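Local coordinates for monosaccharide ABC transporter substrate-binding protein, CUT2 family (Acidothermus cellulolyticus, PDB 4RU1), which probably serves as the sugar-binding component of an ABC importer, and holds myo-inositol in the cleft between its two lobes, at residues A[121-125]-A[279-284]; A[83-87]-A[154-158]; A[20-26]-A[51-57]. All blocks are in the same frame, centred on the assembly; numbering follows the deposited sequence.

Interaction 1 of 3, residues A[121-125]-A[279-284]; sequences MYFGQ and AVKTGP
Tyr122, Phe123 and Gly124 pair with Val280 and Thr282 at the edge of the parallel sheet of the N-terminal lobe, in the two-lobed fold of the periplasmic sugar-binding proteins. Strand 280-281 is short and weakly bonded. It forms the last strand beside 121-124, and the chain then runs on towards the other lobe.

Three backbone hydrogen bonds join the segments. Val280 N donates a hydrogen bond to Tyr122 O at 2.9 Å. Val280 O accepts one from Gly124 N at 3.2 Å, a bond almost in line with the carbonyl. The third comes from another direction: Thr282 N lies above the carbonyl plane of Gly124 and not on a lone pair. Lys281 CA also points its hydrogen at this oxygen.

The apolar contacts are few. Phe123 and Val280 lie side by side and point the same way, with ring atom CD2 of Phe123 3.5 Å from Val280 CB. The ring of Phe123 also meets helix 253-270. Tyr122 CD2 touches Ala279 CB, and the tyrosine ring stacks on Trp114.

Polar side chains mark the way out of the strand. Thr282 OG1 sits close to Gly124 CA and is hydrogen-bonded to Gln251 O. Gln125 sends an extended chain across Pro284, and its NE2 bonds Glu127. With an alanine here in place of Gln125, Glu127 would probably lose this amide partner and a gap would be likely to open beside Pro284. A cis peptide bond precedes Pro284, whose CA lies 3.1 Å from Gln125 OE1.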
loop_
_atom_site.group_PDB
_atom_site.type_symbol
_atom_site.label_atom_id
_atom_site.label_comp_id
_atom_site.label_asym_id
_atom_site.label_seq_id
_atom_site.Cartn_x
_atom_site.Cartn_y
_atom_site.Cartn_z
ATOM N N MET A 121 2.610 -16.811 -4.798
ATOM C CA MET A 121 1.568 -16.340 -3.886
ATOM C C MET A 121 1.520 -14.797 -3.935
ATOM O O MET A 121 2.463 -14.147 -4.437
ATOM C CB MET A 121 1.913 -16.716 -2.494
ATOM C CG MET A 121 1.925 -18.172 -2.068
ATOM S SD MET A 121 2.430 -18.602 -0.409
ATOM C CE MET A 121 4.127 -19.250 -0.684
ATOM N N TYR A 122 0.482 -14.202 -3.387
ATOM C CA TYR A 122 0.386 -12.768 -3.293
ATOM C C TYR A 122 -0.303 -12.392 -2.025
ATOM O O TYR A 122 -1.305 -13.044 -1.673
ATOM C CB TYR A 122 -0.466 -12.166 -4.404
ATOM C CG TYR A 122 -0.519 -10.634 -4.451
ATOM C CD1 TYR A 122 0.377 -9.858 -5.149
ATOM C CD2 TYR A 122 -1.536 -9.957 -3.783
ATOM C CE1 TYR A 122 0.325 -8.457 -5.122
ATOM C CE2 TYR A 122 -1.603 -8.529 -3.739
ATOM C CZ TYR A 122 -0.663 -7.805 -4.461
ATOM O OH TYR A 122 -0.728 -6.440 -4.539
ATOM N N PHE A 123 0.180 -11.378 -1.319
ATOM C CA PHE A 123 -0.434 -10.819 -0.055
ATOM C C PHE A 123 -0.696 -9.332 -0.206
ATOM O O PHE A 123 0.242 -8.540 -0.458
ATOM C CB PHE A 123 0.515 -11.068 1.157
ATOM C CG PHE A 123 0.772 -12.535 1.397
ATOM C CD1 PHE A 123 1.754 -13.157 0.695
ATOM C CD2 PHE A 123 -0.110 -13.304 2.160
ATOM C CE1 PHE A 123 1.945 -14.535 0.831
ATOM C CE2 PHE A 123 0.076 -14.672 2.302
ATOM C CZ PHE A 123 1.114 -15.263 1.625
ATOM N N GLY A 124 -1.970 -8.960 -0.077
ATOM C CA GLY A 124 -2.382 -7.575 -0.025
ATOM C C GLY A 124 -3.827 -7.428 -0.147
ATOM O O GLY A 124 -4.591 -8.406 -0.062
ATOM N N GLN A 125 -4.257 -6.217 -0.472
ATOM C CA GLN A 125 -5.689 -6.002 -0.648
ATOM C C GLN A 125 -6.006 -5.722 -2.094
ATOM O O GLN A 125 -5.151 -5.217 -2.879
ATOM C CB GLN A 125 -6.198 -4.942 0.336
ATOM C CG GLN A 125 -6.573 -3.585 -0.156
ATOM C CD GLN A 125 -6.661 -2.531 0.914
ATOM O OE1 GLN A 125 -6.976 -2.845 2.055
ATOM N NE2 GLN A 125 -6.384 -1.304 0.553
ATOM N N ALA A 279 -4.838 -14.581 -4.550
ATOM C CA ALA A 279 -4.264 -13.730 -3.528
ATOM C C ALA A 279 -4.834 -14.065 -2.161
ATOM O O ALA A 279 -5.997 -14.473 -2.002
ATOM C CB ALA A 279 -4.475 -12.229 -3.848
ATOM N N VAL A 280 -4.000 -13.916 -1.145
ATOM C CA VAL A 280 -4.384 -13.866 0.270
ATOM C C VAL A 280 -4.633 -12.414 0.699
ATOM O O VAL A 280 -3.749 -11.571 0.633
ATOM C CB VAL A 280 -3.307 -14.440 1.146
ATOM C CG1 VAL A 280 -3.662 -14.331 2.628
ATOM C CG2 VAL A 280 -3.096 -15.888 0.715
ATOM N N LYS A 281 -5.846 -12.151 1.200
ATOM C CA LYS A 281 -6.325 -10.823 1.434
ATOM C C LYS A 281 -5.904 -10.348 2.806
ATOM O O LYS A 281 -5.928 -11.126 3.766
ATOM C CB LYS A 281 -7.829 -10.814 1.429
ATOM C CG LYS A 281 -8.501 -11.175 0.156
ATOM C CD LYS A 281 -10.013 -10.968 0.333
ATOM C CE LYS A 281 -10.765 -11.603 -0.805
ATOM N NZ LYS A 281 -10.748 -13.086 -0.710
ATOM N N THR A 282 -5.429 -9.098 2.877
ATOM C CA THR A 282 -5.040 -8.469 4.148
ATOM C C THR A 282 -5.942 -7.275 4.430
ATOM O O THR A 282 -5.728 -6.517 5.397
ATOM C CB THR A 282 -3.529 -8.061 4.100
ATOM O OG1 THR A 282 -3.418 -7.126 3.003
ATOM C CG2 THR A 282 -2.652 -9.237 3.826
ATOM N N GLY A 283 -6.906 -7.045 3.513
ATOM C CA GLY A 283 -7.885 -5.882 3.632
ATOM C C GLY A 283 -8.783 -6.013 2.441
ATOM O O GLY A 283 -8.661 -7.005 1.716
ATOM N N PRO A 284 -9.673 -5.077 2.196
ATOM C CA PRO A 284 -9.796 -3.829 2.940
ATOM C C PRO A 284 -10.640 -4.008 4.193
ATOM O O PRO A 284 -11.523 -4.852 4.213
ATOM C CB PRO A 284 -10.530 -2.911 1.979
ATOM C CG PRO A 284 -11.367 -3.831 1.167
ATOM C CD PRO A 284 -10.548 -5.100 1.035
#

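Interaction 2 of 3, residues A[83-87]-A[154-158]; sequences TIPDP and GQVQL. With INS (1,2,3,4,5,6-hexahydroxy-cyclohexane), chain M.
Gln157 reaches from the start of helix 156-168 to both Pro85 and the bound myo-inositol. Its CB carries CG between the backbone N and the carbonyl carbon (chi1 76°), and the chain bends again at chi2 (-72°). These turns bring CG to 3.7 Å from O5 of the inositol. CD follows at 3.8 Å from the same O5. The amide then parts in two directions. OE1 lies against Pro85, 3.5 Å from its CB, and is buried without a polar partner in the model. NE2 donates to inositol O5 at 3.0 Å and also to Gln155 OE1 at 2.9 Å. Both bonds are bent, with 132° at the hydrogen. Gln155 is thus a second-shell residue that helps to fix the rotation of the Gln157 amide.

Pro85 O receives Val156 N at 2.9 Å, in the carbonyl plane and on a lone pair. Val156 CG1 touches Pro87 CD, an apolar contact beside this bond. Gln155 is the N-cap of helix 156-168, and Asp86 is the N-cap of helix 87-99. Asp86 OD2 bonds Ser62.

The contact bridges the two lobes at the ligand cleft, consistent with a closed, ligand-loaded form. The loop between strand 79-82 and helix 87-99 meets the first turn of helix 156-168, with His28 packed against both Pro85 and Gln157.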
loop_
_atom_site.group_PDB
_atom_site.type_symbol
_atom_site.label_atom_id
_atom_site.label_comp_id
_atom_site.label_asym_id
_atom_site.label_seq_id
_atom_site.Cartn_x
_atom_site.Cartn_y
_atom_site.Cartn_z
ATOM N N THR A 83 7.396 -6.314 -4.742
ATOM C CA THR A 83 6.201 -5.494 -5.105
ATOM C C THR A 83 6.154 -5.242 -6.624
ATOM O O THR A 83 7.213 -5.175 -7.269
ATOM C CB THR A 83 6.184 -4.156 -4.354
ATOM O OG1 THR A 83 7.261 -3.349 -4.868
ATOM C CG2 THR A 83 6.390 -4.384 -2.902
ATOM N N ILE A 84 4.978 -5.143 -7.222
ATOM C CA ILE A 84 4.863 -5.020 -8.668
ATOM C C ILE A 84 3.939 -3.825 -9.003
ATOM O O ILE A 84 2.907 -3.965 -9.627
ATOM C CB ILE A 84 4.320 -6.290 -9.346
ATOM C CG1 ILE A 84 4.884 -7.551 -8.723
ATOM C CG2 ILE A 84 4.602 -6.242 -10.844
ATOM C CD1 ILE A 84 4.284 -8.823 -9.206
ATOM N N PRO A 85 4.415 -2.590 -8.737
ATOM C CA PRO A 85 3.637 -1.428 -9.088
ATOM C C PRO A 85 3.591 -1.153 -10.589
ATOM O O PRO A 85 2.751 -0.459 -11.093
ATOM C CB PRO A 85 4.336 -0.288 -8.328
ATOM C CG PRO A 85 5.781 -0.744 -8.258
ATOM C CD PRO A 85 5.599 -2.231 -7.939
ATOM N N ASP A 86 4.633 -1.566 -11.311
ATOM C CA ASP A 86 4.754 -1.288 -12.762
ATOM C C ASP A 86 5.041 -2.617 -13.440
ATOM O O ASP A 86 6.204 -2.976 -13.675
ATOM C CB ASP A 86 5.936 -0.322 -12.928
ATOM C CG ASP A 86 6.132 0.189 -14.342
ATOM O OD1 ASP A 86 5.539 -0.355 -15.315
ATOM O OD2 ASP A 86 6.922 1.153 -14.434
ATOM N N PRO A 87 4.012 -3.421 -13.753
ATOM C CA PRO A 87 4.202 -4.758 -14.317
ATOM C C PRO A 87 5.059 -4.782 -15.598
ATOM O O PRO A 87 6.004 -5.567 -15.639
ATOM C CB PRO A 87 2.766 -5.269 -14.512
ATOM C CG PRO A 87 1.999 -4.504 -13.416
ATOM C CD PRO A 87 2.593 -3.148 -13.469
ATOM N N GLY A 154 1.726 6.210 -12.553
ATOM C CA GLY A 154 2.110 4.934 -13.177
ATOM C C GLY A 154 2.244 3.786 -12.183
ATOM O O GLY A 154 3.064 2.902 -12.391
ATOM N N GLN A 155 1.471 3.817 -11.101
ATOM C CA GLN A 155 1.519 2.735 -10.127
ATOM C C GLN A 155 0.161 2.010 -10.071
ATOM O O GLN A 155 -0.865 2.636 -9.681
ATOM C CB GLN A 155 1.936 3.262 -8.765
ATOM C CG GLN A 155 3.410 3.628 -8.770
ATOM C CD GLN A 155 4.018 3.837 -7.430
ATOM O OE1 GLN A 155 3.487 3.509 -6.383
ATOM N NE2 GLN A 155 5.188 4.412 -7.433
ATOM N N VAL A 156 0.138 0.735 -10.445
ATOM C CA VAL A 156 -1.136 0.054 -10.725
ATOM C C VAL A 156 -1.990 0.066 -9.439
ATOM O O VAL A 156 -3.267 0.047 -9.486
ATOM C CB VAL A 156 -1.003 -1.385 -11.250
ATOM C CG1 VAL A 156 -0.433 -1.388 -12.645
ATOM C CG2 VAL A 156 -0.238 -2.328 -10.339
ATOM N N GLN A 157 -1.359 -0.081 -8.287
ATOM C CA GLN A 157 -2.110 -0.219 -7.031
ATOM C C GLN A 157 -2.818 1.070 -6.635
ATOM O O GLN A 157 -3.885 1.046 -5.983
ATOM C CB GLN A 157 -1.265 -0.728 -5.870
ATOM C CG GLN A 157 -0.313 0.283 -5.219
ATOM C CD GLN A 157 0.913 0.681 -6.047
ATOM O OE1 GLN A 157 1.111 0.302 -7.197
ATOM N NE2 GLN A 157 1.789 1.378 -5.351
ATOM N N LEU A 158 -2.248 2.198 -7.020
ATOM C CA LEU A 158 -2.853 3.493 -6.791
ATOM C C LEU A 158 -3.925 3.753 -7.830
ATOM O O LEU A 158 -5.054 4.197 -7.459
ATOM C CB LEU A 158 -1.772 4.590 -6.820
ATOM C CG LEU A 158 -0.681 4.504 -5.745
ATOM C CD1 LEU A 158 0.239 5.701 -5.828
ATOM C CD2 LEU A 158 -1.258 4.256 -4.339
HETATM C C1 INS M . 0.148 2.488 0.287
HETATM C C2 INS M . 0.744 3.885 0.213
HETATM C C3 INS M . 2.224 3.779 -0.154
HETATM C C4 INS M . 2.478 2.926 -1.378
HETATM C C5 INS M . 1.924 1.546 -1.222
HETATM C C6 INS M . 0.462 1.538 -0.868
HETATM O O1 INS M . -1.260 2.502 0.565
HETATM O O2 INS M . 0.083 4.532 -0.888
HETATM O O3 INS M . 2.662 5.130 -0.403
HETATM O O4 INS M . 3.895 2.859 -1.673
HETATM O O5 INS M . 2.047 0.761 -2.429
HETATM O O6 INS M . -0.012 0.186 -0.598
#

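Interaction 3 of 3, residues A[20-26]-A[51-57]; sequences HLTIAMI and NVTLKYS
Thr53 OG1 and His20 NE2 are hydrogen-bonded at 2.7 Å, and either could be the donor. The threonine oxygen meets the imidazole at its edge. The ring gets there because His20 CG stands opposite the backbone N (chi1 176°), which swings it over towards segment 51-57. Asn51 OD1 also lies at the ring edge, 3.3 Å from His20 CD2, with the amide plane turned 71° from the ring.

Backbone bonds follow in regular order, from Leu21 N to Asn51 O through to Ser57 N to Met25 O. They make strands 21-27 and 52-58 parallel neighbours, joined by helix 35-49 in a beta-alpha-beta crossover as in a Rossmann-like lobe. Strand 52-58 is one of the two outermost strands of its sheet.

Leu21, Ile23, Met25, Val52, Leu54 and Tyr56 share one face, packed against helices 35-49 and 253-270. Met25 SD sits at the edge of the Tyr56 ring, 5.2 Å from its centroid, a Met-aromatic contact. Tyr56 OH bonds Gln29, and its ring has a cation-pi contact with Arg40. On the face of Thr22 and Lys55, Thr22 CG2 and Lys55 CD are pressed to 3.4 Å.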
loop_
_atom_site.group_PDB
_atom_site.type_symbol
_atom_site.label_atom_id
_atom_site.label_comp_id
_atom_site.label_asym_id
_atom_site.label_seq_id
_atom_site.Cartn_x
_atom_site.Cartn_y
_atom_site.Cartn_z
ATOM N N HIS A 20 19.140 -21.888 7.975
ATOM C CA HIS A 20 19.231 -20.452 7.931
ATOM C C HIS A 20 18.940 -20.035 6.501
ATOM O O HIS A 20 19.488 -20.598 5.556
ATOM C CB HIS A 20 20.569 -19.907 8.401
ATOM C CG HIS A 20 20.647 -18.437 8.251
ATOM N ND1 HIS A 20 21.220 -17.873 7.140
ATOM C CD2 HIS A 20 20.167 -17.421 8.997
ATOM C CE1 HIS A 20 21.077 -16.568 7.205
ATOM N NE2 HIS A 20 20.484 -16.261 8.337
ATOM N N LEU A 21 18.032 -19.072 6.345
ATOM C CA LEU A 21 17.593 -18.599 5.049
ATOM C C LEU A 21 17.903 -17.120 4.850
ATOM O O LEU A 21 17.919 -16.343 5.807
ATOM C CB LEU A 21 16.074 -18.723 4.982
ATOM C CG LEU A 21 15.574 -20.124 5.181
ATOM C CD1 LEU A 21 14.107 -20.181 4.961
ATOM C CD2 LEU A 21 16.267 -21.106 4.245
ATOM N N THR A 22 18.196 -16.773 3.589
ATOM C CA THR A 22 18.378 -15.395 3.201
ATOM C C THR A 22 17.264 -15.011 2.239
ATOM O O THR A 22 17.065 -15.697 1.151
ATOM C CB THR A 22 19.735 -15.117 2.502
ATOM O OG1 THR A 22 20.797 -15.360 3.423
ATOM C CG2 THR A 22 19.799 -13.601 2.018
ATOM N N ILE A 23 16.448 -14.048 2.677
ATOM C CA ILE A 23 15.313 -13.580 1.837
ATOM C C ILE A 23 15.502 -12.125 1.452
ATOM O O ILE A 23 15.775 -11.302 2.281
ATOM C CB ILE A 23 13.948 -13.722 2.537
ATOM C CG1 ILE A 23 13.779 -15.138 3.126
ATOM C CG2 ILE A 23 12.817 -13.280 1.591
ATOM C CD1 ILE A 23 13.722 -16.292 2.151
ATOM N N ALA A 24 15.417 -11.844 0.121
ATOM C CA ALA A 24 15.411 -10.454 -0.404
ATOM C C ALA A 24 14.029 -9.924 -0.454
ATOM O O ALA A 24 13.163 -10.563 -1.143
ATOM C CB ALA A 24 15.989 -10.376 -1.808
ATOM N N MET A 25 13.787 -8.816 0.230
ATOM C CA MET A 25 12.477 -8.072 0.095
ATOM C C MET A 25 12.755 -6.807 -0.694
ATOM O O MET A 25 13.612 -5.969 -0.277
ATOM C CB MET A 25 11.866 -7.718 1.433
ATOM C CG MET A 25 10.631 -6.889 1.401
ATOM S SD MET A 25 9.724 -6.724 3.048
ATOM C CE MET A 25 8.885 -8.321 3.002
ATOM N N ILE A 26 12.100 -6.685 -1.862
ATOM C CA ILE A 26 12.367 -5.658 -2.852
ATOM C C ILE A 26 11.101 -4.885 -3.096
ATOM O O ILE A 26 10.045 -5.444 -3.447
ATOM C CB ILE A 26 12.827 -6.331 -4.113
ATOM C CG1 ILE A 26 14.139 -7.081 -3.836
ATOM C CG2 ILE A 26 13.111 -5.296 -5.177
ATOM C CD1 ILE A 26 14.549 -8.038 -4.958
ATOM N N ASN A 51 14.419 -17.779 11.380
ATOM C CA ASN A 51 15.877 -17.855 11.105
ATOM C C ASN A 51 16.235 -17.370 9.700
ATOM O O ASN A 51 16.936 -18.008 8.935
ATOM C CB ASN A 51 16.457 -19.289 11.330
ATOM C CG ASN A 51 17.986 -19.269 11.577
ATOM O OD1 ASN A 51 18.606 -18.207 11.773
ATOM N ND2 ASN A 51 18.587 -20.468 11.567
ATOM N N VAL A 52 15.710 -16.194 9.383
ATOM C CA VAL A 52 15.916 -15.552 8.089
ATOM C C VAL A 52 16.776 -14.317 8.283
ATOM O O VAL A 52 16.514 -13.499 9.145
ATOM C CB VAL A 52 14.522 -15.165 7.501
ATOM C CG1 VAL A 52 14.635 -14.184 6.351
ATOM C CG2 VAL A 52 13.783 -16.396 7.031
ATOM N N THR A 53 17.748 -14.154 7.395
ATOM C CA THR A 53 18.397 -12.859 7.224
ATOM C C THR A 53 17.620 -12.132 6.118
ATOM O O THR A 53 17.543 -12.642 4.983
ATOM C CB THR A 53 19.872 -13.055 6.852
ATOM O OG1 THR A 53 20.590 -13.608 7.963
ATOM C CG2 THR A 53 20.485 -11.737 6.477
ATOM N N LEU A 54 17.051 -10.996 6.446
ATOM C CA LEU A 54 16.198 -10.205 5.571
ATOM C C LEU A 54 17.052 -9.155 4.941
ATOM O O LEU A 54 17.602 -8.309 5.671
ATOM C CB LEU A 54 15.053 -9.564 6.383
ATOM C CG LEU A 54 14.054 -8.816 5.473
ATOM C CD1 LEU A 54 13.286 -9.760 4.586
ATOM C CD2 LEU A 54 13.114 -7.995 6.341
ATOM N N LYS A 55 17.161 -9.202 3.623
ATOM C CA LYS A 55 17.830 -8.156 2.882
ATOM C C LYS A 55 16.743 -7.296 2.247
ATOM O O LYS A 55 16.023 -7.725 1.365
ATOM C CB LYS A 55 18.758 -8.761 1.821
ATOM C CG LYS A 55 19.923 -9.555 2.397
ATOM C CD LYS A 55 20.646 -10.385 1.349
ATOM C CE LYS A 55 21.847 -9.665 0.763
ATOM N NZ LYS A 55 22.390 -10.310 -0.475
ATOM N N TYR A 56 16.652 -6.066 2.709
ATOM C CA TYR A 56 15.639 -5.128 2.216
ATOM C C TYR A 56 16.231 -4.135 1.261
ATOM O O TYR A 56 17.256 -3.509 1.610
ATOM C CB TYR A 56 14.937 -4.405 3.353
ATOM C CG TYR A 56 13.782 -3.477 2.917
ATOM C CD1 TYR A 56 14.057 -2.214 2.500
ATOM C CD2 TYR A 56 12.488 -3.894 2.854
ATOM C CE1 TYR A 56 13.074 -1.319 2.073
ATOM C CE2 TYR A 56 11.457 -3.021 2.455
ATOM C CZ TYR A 56 11.747 -1.750 2.006
ATOM O OH TYR A 56 10.709 -0.893 1.624
ATOM N N SER A 57 15.630 -3.975 0.063
ATOM C CA SER A 57 16.072 -2.998 -0.912
ATOM C C SER A 57 14.880 -2.374 -1.607
ATOM O O SER A 57 13.743 -2.906 -1.646
ATOM C CB SER A 57 16.998 -3.595 -1.922
ATOM O OG SER A 57 16.474 -4.656 -2.651
#

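In the fold
From the N terminus, interaction 3 closes first. It brings strand 52-58 back beside strand 21-27 after helix 35-49. Interaction 2 opens at 83-87, just after strand 79-82, which flanks strand 21-27 on the side away from 52-58. There Thr83 N lies 3.1 Å from Ile26 O, a probable hydrogen bond between interactions 2 and 3. Interaction 1 opens at 121-125, before interaction 2 has closed at 154-158 in the second lobe, so the two cross along the chain. Interaction 1 closes last, when the chain returns to the first sheet at 279-284. Interactions 1 and 3 lie near opposite edges of that sheet, while interaction 2 links the lobes.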